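PDB 7DRQ: Uly1 from Catenovulum maritimum, which cleaves ulvan, a sulfated polysaccharide of green algae, as a lyase of polysaccharide lyase family 24, presumably by beta-elimination. Local coordinates for residues K3-I8 with L474-L479; Y410-E415 with G454-Y459; A52-K57 with I448-D453. All blocks are in the same frame, centred on the assembly; numbering follows the deposited sequence.

Contact 1: K3-I8 with L474-L479; sequences KLEHEI and LQIINL
Leu4 meets Ile477 in the tighter of the two apolar layers between strands 3-8 and 474-478, with Leu4 CD1 lying 3.6 Å from Ile477 CG1. The same methyl group also rests on the CB of Gln475, and Tyr435 of strand 432-436, in the adjacent sheet, touches both Leu4 and Ile477. Farther along this face Glu7, its CG anti to the backbone N (chi1 -178°) and its chain extended, runs alongside the buried Gln475. Their carboxylate and amide planes are nearly perpendicular (89°), and Gln475 NE2 meets Glu7 OE1 from above the carboxylate plane, 70° out of it, at 2.9 Å. On the other face, Ile8 CD1 sits 3.9 Å from Leu474 CD2 and reaches Ile476 CD1 as well; Tyr79 of strand 73-80 packs against all three of these residues. The sheet between the two layers is antiparallel, but its register slips by one at a classic beta bulge. There Ile476 O accepts from two successive amides, Glu5 N at 2.8 Å and His6 N at a longer 3.3 Å.

The looser, more solvent-facing side belongs to the exposed Lys3 and His6, although His6 CB still packs on Ile476 CD1, and to the partly exposed pair of Glu5 and Asn478. Here Glu5 offers OE2 to Asn478 ND2 at 2.8 Å in a nearly straight bond, while its OE1 is taken by a salt bridge to Lys455. An N-terminal strand hydrogen-bonded to the C-terminal strand of the last blade is the "velcro" closure typical of beta-propellers.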
# COMPACT_ATOMS: atom_id res chain seq x y z
N LYS A 3 -0.41 7.76 -24.67
CA LYS A 3 -1.31 8.89 -24.89
C LYS A 3 -2.19 9.11 -23.67
O LYS A 3 -2.79 8.17 -23.15
CB LYS A 3 -2.18 8.63 -26.13
CG LYS A 3 -2.96 9.83 -26.64
CD LYS A 3 -3.84 9.43 -27.83
CE LYS A 3 -5.30 9.27 -27.43
NZ LYS A 3 -6.00 8.19 -28.21
N LEU A 4 -2.28 10.37 -23.23
CA LEU A 4 -3.27 10.75 -22.24
C LEU A 4 -4.66 10.70 -22.87
O LEU A 4 -4.91 11.38 -23.87
CB LEU A 4 -2.97 12.15 -21.70
CG LEU A 4 -3.96 12.75 -20.69
CD1 LEU A 4 -4.09 11.86 -19.44
CD2 LEU A 4 -3.55 14.15 -20.28
N GLU A 5 -5.56 9.91 -22.29
CA GLU A 5 -6.91 9.75 -22.83
C GLU A 5 -7.97 10.53 -22.06
O GLU A 5 -8.92 11.03 -22.68
CB GLU A 5 -7.31 8.27 -22.84
CG GLU A 5 -6.44 7.42 -23.75
CD GLU A 5 -7.01 6.04 -23.96
OE1 GLU A 5 -7.71 5.54 -23.05
OE2 GLU A 5 -6.75 5.46 -25.03
N HIS A 6 -7.87 10.61 -20.74
CA HIS A 6 -8.89 11.25 -19.93
C HIS A 6 -8.26 11.95 -18.74
O HIS A 6 -7.26 11.46 -18.18
CB HIS A 6 -9.93 10.23 -19.44
CG HIS A 6 -10.66 9.53 -20.55
ND1 HIS A 6 -10.34 8.26 -20.97
CD2 HIS A 6 -11.67 9.94 -21.35
CE1 HIS A 6 -11.13 7.91 -21.97
NE2 HIS A 6 -11.95 8.92 -22.22
N GLU A 7 -8.84 13.07 -18.34
CA GLU A 7 -8.42 13.79 -17.14
C GLU A 7 -9.68 14.25 -16.42
O GLU A 7 -10.48 14.99 -16.99
CB GLU A 7 -7.52 14.98 -17.50
CG GLU A 7 -7.02 15.74 -16.30
CD GLU A 7 -5.72 16.44 -16.58
OE1 GLU A 7 -4.97 16.66 -15.62
OE2 GLU A 7 -5.45 16.77 -17.77
N ILE A 8 -9.86 13.79 -15.18
CA ILE A 8 -11.12 13.87 -14.46
C ILE A 8 -10.87 14.45 -13.08
O ILE A 8 -10.05 13.92 -12.32
CB ILE A 8 -11.79 12.49 -14.33
CG1 ILE A 8 -11.98 11.86 -15.71
CG2 ILE A 8 -13.11 12.58 -13.58
CD1 ILE A 8 -11.21 10.57 -15.87
N LEU A 474 -7.96 12.29 -11.54
CA LEU A 474 -7.65 11.00 -12.13
C LEU A 474 -7.23 11.20 -13.57
O LEU A 474 -7.95 11.84 -14.35
CB LEU A 474 -8.87 10.07 -12.09
CG LEU A 474 -8.78 8.82 -12.98
CD1 LEU A 474 -7.65 7.89 -12.50
CD2 LEU A 474 -10.12 8.07 -13.02
N GLN A 475 -6.07 10.65 -13.94
CA GLN A 475 -5.67 10.60 -15.34
C GLN A 475 -5.67 9.16 -15.83
O GLN A 475 -5.28 8.24 -15.11
CB GLN A 475 -4.28 11.22 -15.56
CG GLN A 475 -4.26 12.74 -15.39
CD GLN A 475 -2.96 13.36 -15.85
OE1 GLN A 475 -2.01 12.66 -16.19
NE2 GLN A 475 -2.91 14.69 -15.84
N ILE A 476 -6.15 8.96 -17.06
CA ILE A 476 -6.16 7.65 -17.69
C ILE A 476 -5.26 7.75 -18.91
O ILE A 476 -5.54 8.51 -19.85
CB ILE A 476 -7.58 7.19 -18.06
CG1 ILE A 476 -8.47 7.21 -16.81
CG2 ILE A 476 -7.55 5.77 -18.63
CD1 ILE A 476 -9.94 6.92 -17.11
N ILE A 477 -4.15 7.01 -18.88
CA ILE A 477 -3.09 7.12 -19.86
C ILE A 477 -2.94 5.75 -20.51
O ILE A 477 -2.74 4.74 -19.83
CB ILE A 477 -1.77 7.59 -19.23
CG1 ILE A 477 -1.89 9.04 -18.73
CG2 ILE A 477 -0.64 7.48 -20.22
CD1 ILE A 477 -0.78 9.45 -17.74
N ASN A 478 -3.08 5.72 -21.84
CA ASN A 478 -2.96 4.47 -22.59
C ASN A 478 -1.49 4.12 -22.76
O ASN A 478 -0.73 4.90 -23.34
CB ASN A 478 -3.65 4.63 -23.95
CG ASN A 478 -3.93 3.30 -24.60
OD1 ASN A 478 -3.07 2.42 -24.62
ND2 ASN A 478 -5.13 3.15 -25.15
N LEU A 479 -1.09 2.95 -22.27
CA LEU A 479 0.30 2.55 -22.40
C LEU A 479 0.64 2.00 -23.77
O LEU A 479 1.81 1.67 -24.01
CB LEU A 479 0.66 1.53 -21.31
CG LEU A 479 0.54 2.12 -19.91
CD1 LEU A 479 0.76 1.06 -18.83
CD2 LEU A 479 1.53 3.25 -19.75

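Contact 2: Y410-E415 with G454-Y459; sequences YIIGLE and GKLYYY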
# COMPACT_ATOMS: atom_id res chain seq x y z
N TYR A 410 8.10 -0.25 -16.07
CA TYR A 410 7.91 1.19 -16.15
C TYR A 410 8.31 1.86 -14.86
O TYR A 410 8.06 1.34 -13.77
CB TYR A 410 6.46 1.57 -16.45
CG TYR A 410 5.93 1.01 -17.73
CD1 TYR A 410 6.06 1.73 -18.92
CD2 TYR A 410 5.28 -0.22 -17.76
CE1 TYR A 410 5.56 1.23 -20.10
CE2 TYR A 410 4.79 -0.73 -18.95
CZ TYR A 410 4.93 0.00 -20.11
OH TYR A 410 4.44 -0.50 -21.29
N ILE A 411 8.94 3.04 -15.00
CA ILE A 411 9.05 4.03 -13.94
C ILE A 411 8.03 5.12 -14.26
O ILE A 411 7.97 5.60 -15.40
CB ILE A 411 10.47 4.62 -13.85
CG1 ILE A 411 11.47 3.56 -13.41
CG2 ILE A 411 10.50 5.83 -12.92
CD1 ILE A 411 12.90 3.90 -13.79
N ILE A 412 7.21 5.48 -13.28
CA ILE A 412 6.14 6.46 -13.48
C ILE A 412 6.23 7.46 -12.34
O ILE A 412 6.27 7.07 -11.17
CB ILE A 412 4.75 5.80 -13.53
CG1 ILE A 412 4.67 4.80 -14.69
CG2 ILE A 412 3.64 6.86 -13.61
CD1 ILE A 412 3.53 3.80 -14.56
N GLY A 413 6.25 8.74 -12.67
CA GLY A 413 6.46 9.72 -11.63
C GLY A 413 6.11 11.11 -12.09
O GLY A 413 5.50 11.30 -13.14
N LEU A 414 6.51 12.07 -11.27
CA LEU A 414 6.28 13.48 -11.54
C LEU A 414 7.62 14.16 -11.69
O LEU A 414 8.50 14.00 -10.84
CB LEU A 414 5.47 14.13 -10.41
CG LEU A 414 4.13 13.44 -10.15
CD1 LEU A 414 3.44 13.94 -8.88
CD2 LEU A 414 3.20 13.63 -11.36
N GLU A 415 7.79 14.90 -12.78
CA GLU A 415 8.98 15.70 -12.99
C GLU A 415 8.53 17.14 -13.22
O GLU A 415 7.75 17.40 -14.14
CB GLU A 415 9.79 15.19 -14.19
CG GLU A 415 11.12 15.88 -14.38
CD GLU A 415 12.00 15.13 -15.36
OE1 GLU A 415 12.64 14.13 -14.96
OE2 GLU A 415 12.03 15.53 -16.54
N GLY A 454 -3.60 -2.66 -19.68
CA GLY A 454 -2.78 -1.86 -20.58
C GLY A 454 -2.89 -0.37 -20.42
O GLY A 454 -2.37 0.37 -21.26
N LYS A 455 -3.55 0.12 -19.36
CA LYS A 455 -3.66 1.56 -19.13
C LYS A 455 -3.16 1.92 -17.74
O LYS A 455 -3.22 1.11 -16.80
CB LYS A 455 -5.09 2.06 -19.32
CG LYS A 455 -5.64 1.78 -20.73
CD LYS A 455 -6.97 2.47 -20.97
CE LYS A 455 -7.46 2.21 -22.38
NZ LYS A 455 -8.66 3.04 -22.68
N LEU A 456 -2.65 3.14 -17.63
CA LEU A 456 -2.17 3.73 -16.39
C LEU A 456 -3.26 4.63 -15.83
O LEU A 456 -3.71 5.57 -16.50
CB LEU A 456 -0.88 4.52 -16.64
CG LEU A 456 -0.51 5.69 -15.70
CD1 LEU A 456 -0.30 5.20 -14.29
CD2 LEU A 456 0.75 6.45 -16.18
N TYR A 457 -3.72 4.32 -14.62
CA TYR A 457 -4.68 5.13 -13.89
C TYR A 457 -3.89 5.88 -12.83
O TYR A 457 -3.38 5.27 -11.89
CB TYR A 457 -5.78 4.26 -13.27
CG TYR A 457 -6.64 3.61 -14.34
CD1 TYR A 457 -6.18 2.50 -15.05
CD2 TYR A 457 -7.88 4.14 -14.67
CE1 TYR A 457 -6.95 1.92 -16.05
CE2 TYR A 457 -8.66 3.58 -15.68
CZ TYR A 457 -8.19 2.47 -16.36
OH TYR A 457 -8.95 1.90 -17.36
N TYR A 458 -3.72 7.19 -13.03
CA TYR A 458 -2.87 8.01 -12.17
C TYR A 458 -3.77 8.87 -11.31
O TYR A 458 -4.47 9.74 -11.82
CB TYR A 458 -1.91 8.86 -13.01
CG TYR A 458 -0.58 9.15 -12.37
CD1 TYR A 458 -0.30 8.77 -11.07
CD2 TYR A 458 0.41 9.83 -13.09
CE1 TYR A 458 0.93 9.03 -10.50
CE2 TYR A 458 1.64 10.10 -12.53
CZ TYR A 458 1.90 9.71 -11.24
OH TYR A 458 3.14 10.00 -10.71
N TYR A 459 -3.72 8.64 -10.01
CA TYR A 459 -4.58 9.30 -9.03
C TYR A 459 -3.71 10.35 -8.36
O TYR A 459 -2.75 10.01 -7.67
CB TYR A 459 -5.12 8.24 -8.07
CG TYR A 459 -6.16 8.65 -7.05
CD1 TYR A 459 -6.76 9.90 -7.07
CD2 TYR A 459 -6.53 7.76 -6.04
CE1 TYR A 459 -7.72 10.26 -6.11
CE2 TYR A 459 -7.47 8.10 -5.09
CZ TYR A 459 -8.06 9.34 -5.12
OH TYR A 459 -9.00 9.63 -4.14
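Ile412 and Tyr458 pass one another head to tail, so that Ile412 CG2 comes to lie over one face of the tyrosine ring, 4.0 Å from Tyr458 CE2. That methyl branch does double duty. It also touches Leu456 CD2 at 3.9 Å, where the branch ends of Ile412 and Leu456 meet end to end, the CD1 methyl of Ile412 adding a second, slightly wider touch to the leucine. At the far end of the ring the hydroxyl slips in beside the backbone of Gly413, with Tyr458 OH 3.5 Å from Gly413 CA, and the carbonyl oxygen of Gly413 lies at the ring edge, near its plane. Leu414 completes the shell: its CG is 3.6 Å from Tyr458 OH, and its CD2 approaches the ring obliquely.

No hydrogen bond crosses this interface. The ring's pose comes from torsions off the common values: chi1 of -149° is well short of fully anti, and chi2 of -6° brings CA almost into the ring plane. An alanine at Tyr458 would remove the ring between Ile412 and Leu414 and is likely to leave both poorly packed, with a gap beside Gly413.

One shell out, Val449 of strand 444-452 touches Ile412, Leu456 and Tyr458 together, and Pro419 of strand 418-425 presses on the tyrosine. The backbones beneath are fixed by their own sheets, Gly413 pairing with Phe420 and Leu456 with Ile477. The strand axes run 10.1 Å apart at closest and 33° from parallel, a distance bridged by side chains, with the tyrosine reaching the backbone of Gly413; the strands share no backbone bond. Such face-to-face packing of separate antiparallel sheets is how adjacent blades of a beta-propeller meet.

Contact 3: A52-K57 with I448-D453; sequences AIKVYK and IVHIHD
His450 turns one face of its imidazole to the backbone of the facing strand: Ile53 O sits 3.5 Å above the His450 ring plane, offset toward the rim, and Lys54 CA covers the same face in a CH-pi contact. His452 does likewise one step along. Val55 CB stands 3.8 Å from the centroid of the His452 ring, over the face and 20° off the normal, and Val55 O lies above the same face nearer the rim. A water occupies the edge of the second ring in its plane, 2.8 Å from His452 NE2, and donates to Lys57 O. Another water joins His450 NE2, at 2.6 Å, to Val55 N, which donates to it. Both imidazoles are carried across by side chains extended from the strand, CG of His450 being anti to its N (chi1 -179°).

The two strands are the innermost of the first and last blades, on the side toward the propeller's centre, and run 17° from parallel with axes 7.4 Å apart. No direct hydrogen bond joins the two segments; the two waters each link a histidine to the facing backbone.

Toward the Ala52–Ile448 end, contact turns apolar. Ile448 CD1 touches both Ala52 CB, at 3.7 Å, and Ile53 CG2. Val55 sends one methyl to each histidine, CG1 lying 3.4 Å from His452 CD2 and CG2 beside His450 CD2; Tyr457 packs on the same valine. Lys54 bends back so that CD brushes His450 CE1, while its NZ is engaged elsewhere, by Val113 O and a salt bridge to Asp51.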
# COMPACT_ATOMS: atom_id res chain seq x y z
N ALA A 52 -5.60 2.84 -2.82
CA ALA A 52 -6.76 3.71 -2.86
C ALA A 52 -7.44 3.78 -4.22
O ALA A 52 -8.39 4.57 -4.37
CB ALA A 52 -6.37 5.13 -2.42
N ILE A 53 -7.00 3.03 -5.21
CA ILE A 53 -7.64 3.08 -6.52
C ILE A 53 -7.68 1.70 -7.14
O ILE A 53 -6.67 0.99 -7.15
CB ILE A 53 -6.95 4.10 -7.45
CG1 ILE A 53 -7.47 3.96 -8.88
CG2 ILE A 53 -5.43 3.99 -7.39
CD1 ILE A 53 -7.21 5.20 -9.72
N LYS A 54 -8.84 1.31 -7.66
CA LYS A 54 -8.99 0.04 -8.37
C LYS A 54 -9.87 0.26 -9.59
O LYS A 54 -10.70 1.18 -9.62
CB LYS A 54 -9.63 -1.05 -7.49
CG LYS A 54 -8.78 -1.50 -6.32
CD LYS A 54 -7.50 -2.15 -6.81
CE LYS A 54 -6.46 -2.14 -5.70
NZ LYS A 54 -6.96 -2.92 -4.49
N VAL A 55 -9.69 -0.60 -10.59
CA VAL A 55 -10.50 -0.58 -11.80
C VAL A 55 -11.17 -1.94 -11.95
O VAL A 55 -10.50 -2.98 -11.88
CB VAL A 55 -9.67 -0.23 -13.04
CG1 VAL A 55 -10.58 -0.14 -14.28
CG2 VAL A 55 -8.98 1.11 -12.84
N TYR A 56 -12.49 -1.93 -12.14
CA TYR A 56 -13.28 -3.13 -12.35
C TYR A 56 -14.24 -2.85 -13.50
O TYR A 56 -15.10 -1.97 -13.38
CB TYR A 56 -14.06 -3.53 -11.09
CG TYR A 56 -15.12 -4.57 -11.38
CD1 TYR A 56 -14.77 -5.88 -11.67
CD2 TYR A 56 -16.48 -4.24 -11.39
CE1 TYR A 56 -15.74 -6.83 -11.96
CE2 TYR A 56 -17.44 -5.18 -11.66
CZ TYR A 56 -17.07 -6.48 -11.95
OH TYR A 56 -18.03 -7.41 -12.23
N LYS A 57 -14.09 -3.60 -14.60
CA LYS A 57 -14.85 -3.33 -15.82
C LYS A 57 -14.75 -1.85 -16.18
O LYS A 57 -13.64 -1.33 -16.36
CB LYS A 57 -16.31 -3.77 -15.65
CG LYS A 57 -16.45 -5.28 -15.42
CD LYS A 57 -17.91 -5.72 -15.42
CE LYS A 57 -18.02 -7.23 -15.57
NZ LYS A 57 -17.05 -7.76 -16.57
N ILE A 448 -0.57 8.29 -7.01
CA ILE A 448 -0.46 6.84 -6.89
C ILE A 448 -0.92 6.20 -8.20
O ILE A 448 -1.83 6.69 -8.88
CB ILE A 448 -1.25 6.25 -5.70
CG1 ILE A 448 -2.74 6.53 -5.82
CG2 ILE A 448 -0.67 6.74 -4.36
CD1 ILE A 448 -3.55 5.91 -4.65
N VAL A 449 -0.27 5.09 -8.53
CA VAL A 449 -0.37 4.44 -9.84
C VAL A 449 -1.17 3.15 -9.69
O VAL A 449 -0.95 2.38 -8.75
CB VAL A 449 1.03 4.15 -10.38
CG1 VAL A 449 0.96 3.20 -11.58
CG2 VAL A 449 1.76 5.44 -10.72
N HIS A 450 -2.08 2.90 -10.64
CA HIS A 450 -2.73 1.61 -10.80
C HIS A 450 -2.69 1.24 -12.28
O HIS A 450 -3.21 1.99 -13.11
CB HIS A 450 -4.17 1.64 -10.29
CG HIS A 450 -4.88 0.33 -10.41
ND1 HIS A 450 -4.63 -0.73 -9.56
CD2 HIS A 450 -5.84 -0.09 -11.26
CE1 HIS A 450 -5.40 -1.75 -9.90
NE2 HIS A 450 -6.15 -1.39 -10.92
N ILE A 451 -2.08 0.11 -12.61
CA ILE A 451 -2.02 -0.39 -13.98
C ILE A 451 -3.14 -1.40 -14.16
O ILE A 451 -3.28 -2.33 -13.36
CB ILE A 451 -0.65 -1.03 -14.29
CG1 ILE A 451 0.49 -0.07 -13.94
CG2 ILE A 451 -0.60 -1.48 -15.75
CD1 ILE A 451 0.42 1.25 -14.67
N HIS A 452 -3.95 -1.24 -15.21
CA HIS A 452 -5.05 -2.16 -15.44
C HIS A 452 -5.36 -2.22 -16.93
O HIS A 452 -5.63 -1.19 -17.54
CB HIS A 452 -6.29 -1.73 -14.64
CG HIS A 452 -7.51 -2.53 -14.93
ND1 HIS A 452 -7.81 -3.70 -14.26
CD2 HIS A 452 -8.52 -2.34 -15.81
CE1 HIS A 452 -8.94 -4.19 -14.71
NE2 HIS A 452 -9.40 -3.38 -15.66
N ASP A 453 -5.29 -3.42 -17.50
CA ASP A 453 -5.66 -3.66 -18.90
C ASP A 453 -4.92 -2.72 -19.85
O ASP A 453 -5.51 -2.06 -20.70
CB ASP A 453 -7.17 -3.52 -19.08
CG ASP A 453 -7.70 -4.32 -20.26
OD1 ASP A 453 -6.89 -5.05 -20.89
OD2 ASP A 453 -8.91 -4.23 -20.55
O HOH W 1 -8.12 -3.12 -10.68
O HOH W 2 -11.70 -3.01 -17.13

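All three contacts share one four-stranded antiparallel blade, ordered 3-15, 469-478, 455-462, 444-452 from outer edge to inner. Contact 1 lies within it, whereas contacts 2 and 3 join it to its two neighbours, the blade holding strand 408-415 and the blade holding strand 53-56. Their centres are close: about 9 Å between contacts 1 and 2, 11 Å between 2 and 3, and 12 Å between 1 and 3. Along the chain, contact 1 closes a loop that holds both others, whose segments alternate. Strand 3-15 thus completes the last blade before the chain builds the first, so the ring is shut where its two ends meet.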